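Long-range contacts in glucose-binding protein (Thermus thermophilus HB27, PDB 2B3F), which binds galactose and glucose in the periplasm and probably delivers sugar to a binding-protein-dependent transport system: residues 354-359 and 381-386; 171-176 and 202-207; 96-101 and 317-322. All coordinates share one frame; numbering follows the deposited sequence.

Interaction 1: 354-359 and 381-386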
loop_
_atom_site.group_PDB
_atom_site.type_symbol
_atom_site.label_atom_id
_atom_site.label_comp_id
_atom_site.label_asym_id
_atom_site.label_seq_id
_atom_site.Cartn_x
_atom_site.Cartn_y
_atom_site.Cartn_z
ATOM N N GLU A 354 -1.854 -13.917 1.820
ATOM C CA GLU A 354 -3.254 -13.538 2.038
ATOM C C GLU A 354 -3.930 -14.316 3.178
ATOM O O GLU A 354 -4.816 -13.785 3.850
ATOM C CB GLU A 354 -4.051 -13.671 0.733
ATOM C CG GLU A 354 -3.642 -12.596 -0.303
ATOM C CD GLU A 354 -4.608 -12.447 -1.478
ATOM O OE1 GLU A 354 -5.068 -13.491 -1.998
ATOM O OE2 GLU A 354 -4.899 -11.270 -1.878
ATOM N N SER A 355 -3.507 -15.559 3.393
ATOM C CA SER A 355 -4.028 -16.392 4.489
ATOM C C SER A 355 -3.891 -15.669 5.830
ATOM O O SER A 355 -4.805 -15.687 6.658
ATOM C CB SER A 355 -3.274 -17.718 4.537
ATOM O OG SER A 355 -1.892 -17.539 4.743
ATOM N N PHE A 356 -2.748 -15.012 6.023
ATOM C CA PHE A 356 -2.516 -14.225 7.221
ATOM C C PHE A 356 -3.154 -12.830 7.102
ATOM O O PHE A 356 -3.846 -12.383 8.021
ATOM C CB PHE A 356 -1.014 -14.087 7.474
ATOM C CG PHE A 356 -0.693 -13.363 8.739
ATOM C CD1 PHE A 356 -0.517 -14.047 9.929
ATOM C CD2 PHE A 356 -0.613 -11.981 8.752
ATOM C CE1 PHE A 356 -0.226 -13.366 11.093
ATOM C CE2 PHE A 356 -0.345 -11.298 9.927
ATOM C CZ PHE A 356 -0.172 -12.002 11.103
ATOM N N MET A 357 -2.908 -12.131 5.993
ATOM C CA MET A 357 -3.470 -10.779 5.788
ATOM C C MET A 357 -4.970 -10.714 6.038
ATOM O O MET A 357 -5.473 -9.779 6.667
ATOM C CB MET A 357 -3.229 -10.266 4.367
ATOM C CG MET A 357 -1.778 -10.086 3.990
ATOM S SD MET A 357 -1.579 -9.800 2.202
ATOM C CE MET A 357 -2.478 -8.262 2.028
ATOM N N SER A 358 -5.692 -11.698 5.511
ATOM C CA SER A 358 -7.155 -11.693 5.586
ATOM C C SER A 358 -7.643 -11.876 7.026
ATOM O O SER A 358 -8.715 -11.413 7.373
ATOM C CB SER A 358 -7.741 -12.779 4.688
ATOM O OG SER A 358 -7.337 -14.069 5.140
ATOM N N GLN A 359 -6.849 -12.519 7.864
ATOM C CA GLN A 359 -7.247 -12.774 9.249
ATOM C C GLN A 359 -6.765 -11.666 10.180
ATOM O O GLN A 359 -7.258 -11.516 11.293
ATOM C CB GLN A 359 -6.732 -14.130 9.677
ATOM C CG GLN A 359 -7.431 -15.252 8.928
ATOM C CD GLN A 359 -7.168 -16.578 9.542
ATOM O OE1 GLN A 359 -7.806 -16.944 10.534
ATOM N NE2 GLN A 359 -6.212 -17.305 8.996
ATOM N N GLN A 381 -0.332 -14.451 16.804
ATOM C CA GLN A 381 0.492 -15.671 16.842
ATOM C C GLN A 381 -0.309 -16.937 16.475
ATOM O O GLN A 381 0.180 -17.807 15.768
ATOM C CB GLN A 381 1.167 -15.863 18.203
ATOM C CG GLN A 381 2.254 -16.955 18.199
ATOM C CD GLN A 381 3.376 -16.632 17.222
ATOM O OE1 GLN A 381 3.937 -15.536 17.265
ATOM N NE2 GLN A 381 3.687 -17.566 16.334
ATOM N N ALA A 382 -1.547 -17.022 16.940
ATOM C CA ALA A 382 -2.373 -18.183 16.629
ATOM C C ALA A 382 -2.599 -18.278 15.103
ATOM O O ALA A 382 -2.505 -19.356 14.503
ATOM C CB ALA A 382 -3.696 -18.102 17.388
ATOM N N ILE A 383 -2.902 -17.155 14.469
ATOM C CA ILE A 383 -3.079 -17.146 13.015
ATOM C C ILE A 383 -1.776 -17.552 12.324
ATOM O O ILE A 383 -1.789 -18.363 11.402
ATOM C CB ILE A 383 -3.516 -15.770 12.517
ATOM C CG1 ILE A 383 -4.830 -15.352 13.177
ATOM C CG2 ILE A 383 -3.626 -15.748 10.976
ATOM C CD1 ILE A 383 -5.923 -16.313 13.038
ATOM N N ALA A 384 -0.654 -16.989 12.778
ATOM C CA ALA A 384 0.647 -17.315 12.190
ATOM C C ALA A 384 0.889 -18.823 12.262
ATOM O O ALA A 384 1.298 -19.462 11.281
ATOM C CB ALA A 384 1.757 -16.542 12.907
ATOM N N ASP A 385 0.575 -19.408 13.413
ATOM C CA ASP A 385 0.747 -20.848 13.602
ATOM C C ASP A 385 -0.196 -21.659 12.703
ATOM O O ASP A 385 0.207 -22.681 12.141
ATOM C CB ASP A 385 0.502 -21.223 15.059
ATOM C CG ASP A 385 1.555 -20.668 16.001
ATOM O OD1 ASP A 385 2.678 -20.348 15.561
ATOM O OD2 ASP A 385 1.239 -20.562 17.205
ATOM N N GLN A 386 -1.428 -21.202 12.557
ATOM C CA GLN A 386 -2.436 -21.910 11.761
ATOM C C GLN A 386 -2.111 -21.896 10.276
ATOM O O GLN A 386 -2.370 -22.881 9.573
ATOM C CB GLN A 386 -3.826 -21.313 12.001
ATOM C CG GLN A 386 -4.367 -21.633 13.395
ATOM C CD GLN A 386 -5.534 -20.773 13.815
ATOM O OE1 GLN A 386 -5.908 -19.831 13.121
ATOM N NE2 GLN A 386 -6.123 -21.094 14.962
HETATM O O HOH W 1 -6.484 -19.584 10.541
#
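Phe356 and Ile383 are the nearest pair in the backbone register, CA to CA 6.5 Å, where segments 354-359 and 381-386 run nearly antiparallel, their axes 9.6 Å apart and their directions 154° from each other. Ile383 points toward the other helix, and its CG2 and CD1 both reach it: CG2 touches Phe356 and Gln359, and CD1 touches Gln359. Ile383 CG2 lies 3.7 Å from Phe356 CD1, at a slant to the ring. The CE1 corner of the same ring reaches Ala384, whose backbone N sits at the ring edge near its plane. Phe356 gets there because CG stands anti to the backbone N (chi1 -176°). The segments belong to helices 354-370 and 373-387, joined by a short turn, so they form a C-terminal helical hairpin. Trp190 meets the Phe356 ring edge-to-face and ties the hairpin to helix 166-190. On the outer side, the extended Gln359 chain crosses Ile383. Gln359 OE1 lies 3.2 Å from Ile383 CD1. Gln359 NE2 donates to Ser355 O at 3.2 Å, with an N-H...O angle of 164°. The acceptor is in the amide plane of Gln359, which helps fix the amide rotation. Gln359 NE2 also donates to a water 2.8 Å away. That water, bound to Gln359 NE2, in turn donates to Gln386 OE1 at 2.7 Å.

Interaction 2: 171-176 and 202-207; sequences HLWESV and VRAWEV
Trp173 and Trp205 meet in a buried packing of helix against helix, within the helical part of a periplasmic binding protein. Segment 171-176 lies on helix 166-190 and segment 202-207 on helix 199-212. Their axes come within 9.5 Å, and their directions differ by 119°. The indole of Trp173 puts its NE1 corner over the centre of the Trp205 ring system. Trp173 NE1 is 3.3 Å from Trp205 CE2. The five-membered ring of Trp173 and the six-membered ring of Trp205 have centroids 4.0 Å apart. Their planes are inclined at 39°, and the rings meet obliquely. Trp173 CG is anti to the backbone N (chi1 -177°), which carries the indole across to the other helix. Ala204 CB is 4.3 Å from Trp173 NE1, so it meets the same corner of the indole. One turn further on, Val176 CG1 touches Ala204 O at 3.4 Å and Val207 CG1 at 3.9 Å. Phe208 meets Trp173 edge-to-face, and Phe360 and Phe367 bring helix 354-370 against the two indoles. No hydrogen bond crosses between the segments. The contact is apolar and aromatic packing between steeply crossing helices, as in the helical layers of the alpha/beta periplasmic binding protein fold.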
loop_
_atom_site.group_PDB
_atom_site.type_symbol
_atom_site.label_atom_id
_atom_site.label_comp_id
_atom_site.label_asym_id
_atom_site.label_seq_id
_atom_site.Cartn_x
_atom_site.Cartn_y
_atom_site.Cartn_z
ATOM N N HIS A 171 -3.239 -0.394 8.771
ATOM C CA HIS A 171 -2.250 0.456 8.126
ATOM C C HIS A 171 -1.483 1.285 9.142
ATOM O O HIS A 171 -0.268 1.339 9.118
ATOM C CB HIS A 171 -2.893 1.369 7.086
ATOM C CG HIS A 171 -1.887 2.050 6.221
ATOM N ND1 HIS A 171 -1.613 1.638 4.933
ATOM C CD2 HIS A 171 -1.047 3.080 6.486
ATOM C CE1 HIS A 171 -0.653 2.402 4.436
ATOM N NE2 HIS A 171 -0.301 3.291 5.353
ATOM N N LEU A 172 -2.219 1.932 10.040
ATOM C CA LEU A 172 -1.598 2.649 11.142
ATOM C C LEU A 172 -0.717 1.719 11.992
ATOM O O LEU A 172 0.418 2.067 12.334
ATOM C CB LEU A 172 -2.684 3.238 12.019
ATOM C CG LEU A 172 -2.235 3.901 13.297
ATOM C CD1 LEU A 172 -1.300 5.084 13.030
ATOM C CD2 LEU A 172 -3.530 4.336 14.029
ATOM N N TRP A 173 -1.234 0.535 12.304
ATOM C CA TRP A 173 -0.516 -0.439 13.119
ATOM C C TRP A 173 0.854 -0.801 12.515
ATOM O O TRP A 173 1.826 -0.874 13.234
ATOM C CB TRP A 173 -1.325 -1.721 13.319
ATOM C CG TRP A 173 -0.652 -2.728 14.219
ATOM C CD1 TRP A 173 -0.765 -2.823 15.588
ATOM C CD2 TRP A 173 0.247 -3.789 13.829
ATOM N NE1 TRP A 173 -0.001 -3.859 16.061
ATOM C CE2 TRP A 173 0.627 -4.478 15.013
ATOM C CE3 TRP A 173 0.762 -4.222 12.603
ATOM C CZ2 TRP A 173 1.491 -5.580 14.997
ATOM C CZ3 TRP A 173 1.619 -5.309 12.584
ATOM C CH2 TRP A 173 1.984 -5.975 13.782
ATOM N N GLU A 174 0.941 -0.978 11.197
ATOM C CA GLU A 174 2.246 -1.413 10.636
ATOM C C GLU A 174 3.303 -0.316 10.782
ATOM O O GLU A 174 4.482 -0.611 10.970
ATOM C CB GLU A 174 2.151 -1.985 9.224
ATOM C CG GLU A 174 1.757 -1.061 8.100
ATOM C CD GLU A 174 1.674 -1.804 6.759
ATOM O OE1 GLU A 174 1.599 -3.065 6.767
ATOM O OE2 GLU A 174 1.659 -1.126 5.714
ATOM N N SER A 175 2.890 0.944 10.733
ATOM C CA SER A 175 3.820 2.056 11.041
ATOM C C SER A 175 4.262 2.022 12.506
ATOM O O SER A 175 5.448 2.148 12.820
ATOM C CB SER A 175 3.222 3.412 10.726
ATOM O OG SER A 175 3.451 3.790 9.380
ATOM N N VAL A 176 3.298 1.865 13.410
ATOM C CA VAL A 176 3.615 1.765 14.833
ATOM C C VAL A 176 4.559 0.594 15.107
ATOM O O VAL A 176 5.572 0.765 15.798
ATOM C CB VAL A 176 2.326 1.663 15.704
ATOM C CG1 VAL A 176 2.664 1.350 17.161
ATOM C CG2 VAL A 176 1.501 2.937 15.598
ATOM N N VAL A 202 4.626 -7.470 21.513
ATOM C CA VAL A 202 3.477 -7.059 22.324
ATOM C C VAL A 202 3.471 -5.541 22.527
ATOM O O VAL A 202 2.414 -4.910 22.514
ATOM C CB VAL A 202 3.459 -7.786 23.705
ATOM C CG1 VAL A 202 2.332 -7.243 24.597
ATOM C CG2 VAL A 202 3.330 -9.276 23.531
ATOM N N ARG A 203 4.650 -4.945 22.703
ATOM C CA ARG A 203 4.761 -3.499 22.863
ATOM C C ARG A 203 4.186 -2.672 21.682
ATOM O O ARG A 203 3.707 -1.546 21.867
ATOM C CB ARG A 203 6.230 -3.108 23.104
ATOM C CG ARG A 203 6.373 -1.667 23.523
ATOM C CD ARG A 203 7.789 -1.246 23.900
ATOM N NE ARG A 203 7.877 0.197 23.667
ATOM C CZ ARG A 203 8.679 0.802 22.786
ATOM N NH1 ARG A 203 9.568 0.126 22.052
ATOM N NH2 ARG A 203 8.603 2.124 22.659
ATOM N N ALA A 204 4.240 -3.225 20.466
ATOM C CA ALA A 204 3.664 -2.552 19.318
ATOM C C ALA A 204 2.197 -2.240 19.586
ATOM O O ALA A 204 1.713 -1.165 19.261
ATOM C CB ALA A 204 3.823 -3.420 18.067
ATOM N N TRP A 205 1.493 -3.189 20.188
ATOM C CA TRP A 205 0.078 -3.009 20.480
ATOM C C TRP A 205 -0.168 -2.011 21.616
ATOM O O TRP A 205 -1.162 -1.288 21.588
ATOM C CB TRP A 205 -0.579 -4.348 20.802
ATOM C CG TRP A 205 -0.591 -5.324 19.656
ATOM C CD1 TRP A 205 0.266 -6.368 19.449
ATOM C CD2 TRP A 205 -1.546 -5.379 18.594
ATOM N NE1 TRP A 205 -0.077 -7.048 18.311
ATOM C CE2 TRP A 205 -1.187 -6.469 17.762
ATOM C CE3 TRP A 205 -2.657 -4.615 18.258
ATOM C CZ2 TRP A 205 -1.900 -6.800 16.617
ATOM C CZ3 TRP A 205 -3.365 -4.936 17.113
ATOM C CH2 TRP A 205 -2.983 -6.027 16.304
ATOM N N GLU A 206 0.734 -1.967 22.600
ATOM C CA GLU A 206 0.660 -0.966 23.681
ATOM C C GLU A 206 0.756 0.443 23.128
ATOM O O GLU A 206 -0.074 1.308 23.452
ATOM C CB GLU A 206 1.796 -1.167 24.698
ATOM C CG GLU A 206 1.673 -0.408 26.042
ATOM C CD GLU A 206 1.986 1.127 26.041
ATOM O OE1 GLU A 206 2.939 1.605 25.352
ATOM O OE2 GLU A 206 1.270 1.854 26.797
ATOM N N VAL A 207 1.774 0.684 22.303
ATOM C CA VAL A 207 1.940 1.999 21.723
ATOM C C VAL A 207 0.739 2.284 20.811
ATOM O O VAL A 207 0.166 3.353 20.851
ATOM C CB VAL A 207 3.270 2.142 20.962
ATOM C CG1 VAL A 207 3.357 3.520 20.291
ATOM C CG2 VAL A 207 4.459 1.894 21.911
#

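Interaction 3: 96-101 and 317-322; sequences AFPKGL and ARLDSD
Ala96 and Leu319 join the two segments by one backbone hydrogen bond, at the entry to a type I turn from Arg318 to Ser321. Leu319 N donates to Ala96 O at 2.9 Å, nearly straight with an N-H...O angle of 174°. A water also donates to Ala96 O and accepts from Asp320 N, so this carbonyl is gripped twice. Ala96 CB lies over one face of the Arg318 guanidinium, 3.7 Å from NH1. Arg318 bends at chi3 (69°) and grips Asp320 side-on. Arg318 NE donates to Asp320 OD1 at 2.8 Å in a salt bridge, and Arg318 NH2 donates to Asp320 OD2, fixing the flat group beneath Ala96. Phe97 CE1 touches Arg318 CG at 3.6 Å, and Ala317 O lies at the ring edge. Leu101 CD2 packs on Ala317 CB at 3.7 Å. The Leu101 side chain is about 12 Å from the bound galactose, near the pocket but not in it. Pro98, the N-cap residue of helix 99-105, slides past Leu319. Arg318 NH1 also bonds Gly300 O, just before helix 302-312. The contact packs the start of helix 99-105 against the loop between helices 302-312 and 328-339, with Leu101 and Ala317 resting on Pro115 of strand 110-115.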
loop_
_atom_site.group_PDB
_atom_site.type_symbol
_atom_site.label_atom_id
_atom_site.label_comp_id
_atom_site.label_asym_id
_atom_site.label_seq_id
_atom_site.Cartn_x
_atom_site.Cartn_y
_atom_site.Cartn_z
ATOM N N ALA A 96 15.939 -3.185 -15.776
ATOM C CA ALA A 96 15.094 -2.002 -15.614
ATOM C C ALA A 96 14.534 -1.807 -14.196
ATOM O O ALA A 96 14.206 -0.698 -13.844
ATOM C CB ALA A 96 13.944 -2.061 -16.602
ATOM N N PHE A 97 14.402 -2.883 -13.422
ATOM C CA PHE A 97 13.875 -2.809 -12.047
ATOM C C PHE A 97 14.955 -3.165 -11.034
ATOM O O PHE A 97 15.865 -3.965 -11.353
ATOM C CB PHE A 97 12.714 -3.791 -11.867
ATOM C CG PHE A 97 11.546 -3.513 -12.760
ATOM C CD1 PHE A 97 10.850 -2.329 -12.636
ATOM C CD2 PHE A 97 11.155 -4.427 -13.725
ATOM C CE1 PHE A 97 9.774 -2.050 -13.471
ATOM C CE2 PHE A 97 10.084 -4.163 -14.565
ATOM C CZ PHE A 97 9.387 -2.952 -14.425
ATOM N N PRO A 98 14.842 -2.631 -9.799
ATOM C CA PRO A 98 15.806 -2.976 -8.739
ATOM C C PRO A 98 15.712 -4.440 -8.357
ATOM O O PRO A 98 14.632 -5.037 -8.414
ATOM C CB PRO A 98 15.420 -2.071 -7.561
ATOM C CG PRO A 98 14.087 -1.550 -7.849
ATOM C CD PRO A 98 13.791 -1.712 -9.315
ATOM N N LYS A 99 16.852 -5.023 -7.989
ATOM C CA LYS A 99 16.936 -6.461 -7.757
ATOM C C LYS A 99 15.965 -6.927 -6.674
ATOM O O LYS A 99 15.372 -8.006 -6.786
ATOM C CB LYS A 99 18.355 -6.843 -7.340
ATOM C CG LYS A 99 18.561 -8.344 -7.187
ATOM C CD LYS A 99 19.799 -8.678 -6.351
ATOM C CE LYS A 99 19.944 -10.190 -6.197
ATOM N NZ LYS A 99 18.795 -10.808 -5.431
ATOM N N GLY A 100 15.828 -6.117 -5.628
ATOM C CA GLY A 100 14.928 -6.418 -4.507
ATOM C C GLY A 100 13.485 -6.560 -4.942
ATOM O O GLY A 100 12.751 -7.404 -4.425
ATOM N N LEU A 101 13.082 -5.729 -5.897
ATOM C CA LEU A 101 11.742 -5.820 -6.489
ATOM C C LEU A 101 11.589 -7.076 -7.349
ATOM O O LEU A 101 10.582 -7.775 -7.258
ATOM C CB LEU A 101 11.427 -4.559 -7.290
ATOM C CG LEU A 101 10.012 -4.419 -7.826
ATOM C CD1 LEU A 101 8.958 -4.475 -6.710
ATOM C CD2 LEU A 101 9.895 -3.104 -8.594
ATOM N N ALA A 317 8.342 2.180 -10.583
ATOM C CA ALA A 317 9.201 1.032 -10.236
ATOM C C ALA A 317 10.480 1.024 -11.105
ATOM O O ALA A 317 11.531 0.577 -10.655
ATOM C CB ALA A 317 8.461 -0.264 -10.409
ATOM N N ARG A 318 10.374 1.508 -12.336
ATOM C CA ARG A 318 11.530 1.524 -13.257
ATOM C C ARG A 318 12.622 2.431 -12.750
ATOM O O ARG A 318 12.364 3.587 -12.397
ATOM C CB ARG A 318 11.120 1.988 -14.647
ATOM C CG ARG A 318 10.394 0.938 -15.442
ATOM C CD ARG A 318 10.172 1.431 -16.837
ATOM N NE ARG A 318 11.449 1.518 -17.556
ATOM C CZ ARG A 318 11.925 0.588 -18.367
ATOM N NH1 ARG A 318 11.245 -0.508 -18.657
ATOM N NH2 ARG A 318 13.099 0.799 -18.941
ATOM N N LEU A 319 13.868 1.931 -12.783
ATOM C CA LEU A 319 15.026 2.720 -12.371
ATOM C C LEU A 319 15.269 3.972 -13.244
ATOM O O LEU A 319 15.851 4.942 -12.765
ATOM C CB LEU A 319 16.293 1.844 -12.367
ATOM C CG LEU A 319 16.377 0.698 -11.358
ATOM C CD1 LEU A 319 17.447 -0.328 -11.741
ATOM C CD2 LEU A 319 16.648 1.243 -9.988
ATOM N N ASP A 320 14.825 3.950 -14.505
ATOM C CA ASP A 320 15.104 5.040 -15.448
ATOM C C ASP A 320 14.050 6.151 -15.445
ATOM O O ASP A 320 14.062 7.052 -16.295
ATOM C CB ASP A 320 15.365 4.513 -16.879
ATOM C CG ASP A 320 14.164 3.852 -17.528
ATOM O OD1 ASP A 320 13.069 3.756 -16.895
ATOM O OD2 ASP A 320 14.310 3.415 -18.711
ATOM N N SER A 321 13.141 6.100 -14.463
ATOM C CA SER A 321 12.117 7.112 -14.320
ATOM C C SER A 321 12.668 8.548 -14.319
ATOM O O SER A 321 13.682 8.839 -13.691
ATOM C CB SER A 321 11.319 6.854 -13.025
ATOM O OG SER A 321 10.254 7.798 -12.889
ATOM N N ASP A 322 11.961 9.442 -15.007
ATOM C CA ASP A 322 12.334 10.855 -15.115
ATOM C C ASP A 322 11.739 11.675 -13.962
ATOM O O ASP A 322 10.538 11.930 -13.955
ATOM C CB ASP A 322 11.814 11.402 -16.450
ATOM C CG ASP A 322 12.161 12.871 -16.683
ATOM O OD1 ASP A 322 12.767 13.540 -15.810
ATOM O OD2 ASP A 322 11.779 13.365 -17.768
HETATM O O HOH W 2 14.533 1.332 -15.875
#

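From the N terminus, segment 96-101 comes first. It finds its partner at 317-322, so interaction 3 closes a loop of 215 residues. Interaction 2 lies within that loop: 171-176 meets 202-207 after 25 intervening residues. Interaction 1 follows both in series, with 21 residues between 354-359 and 381-386. No two loops cross. Interaction 3 ties the start of helix 99-105 to the loop before helix 328-339. Interactions 1 and 2 each join a pair of helices, their centres about 17 Å apart. Helix 354-370 relates them, since it carries one side of interaction 1 and flanks interaction 2. Interaction 3 is separate, about 30 Å from interaction 2 and about 31 Å from interaction 1, centre to centre.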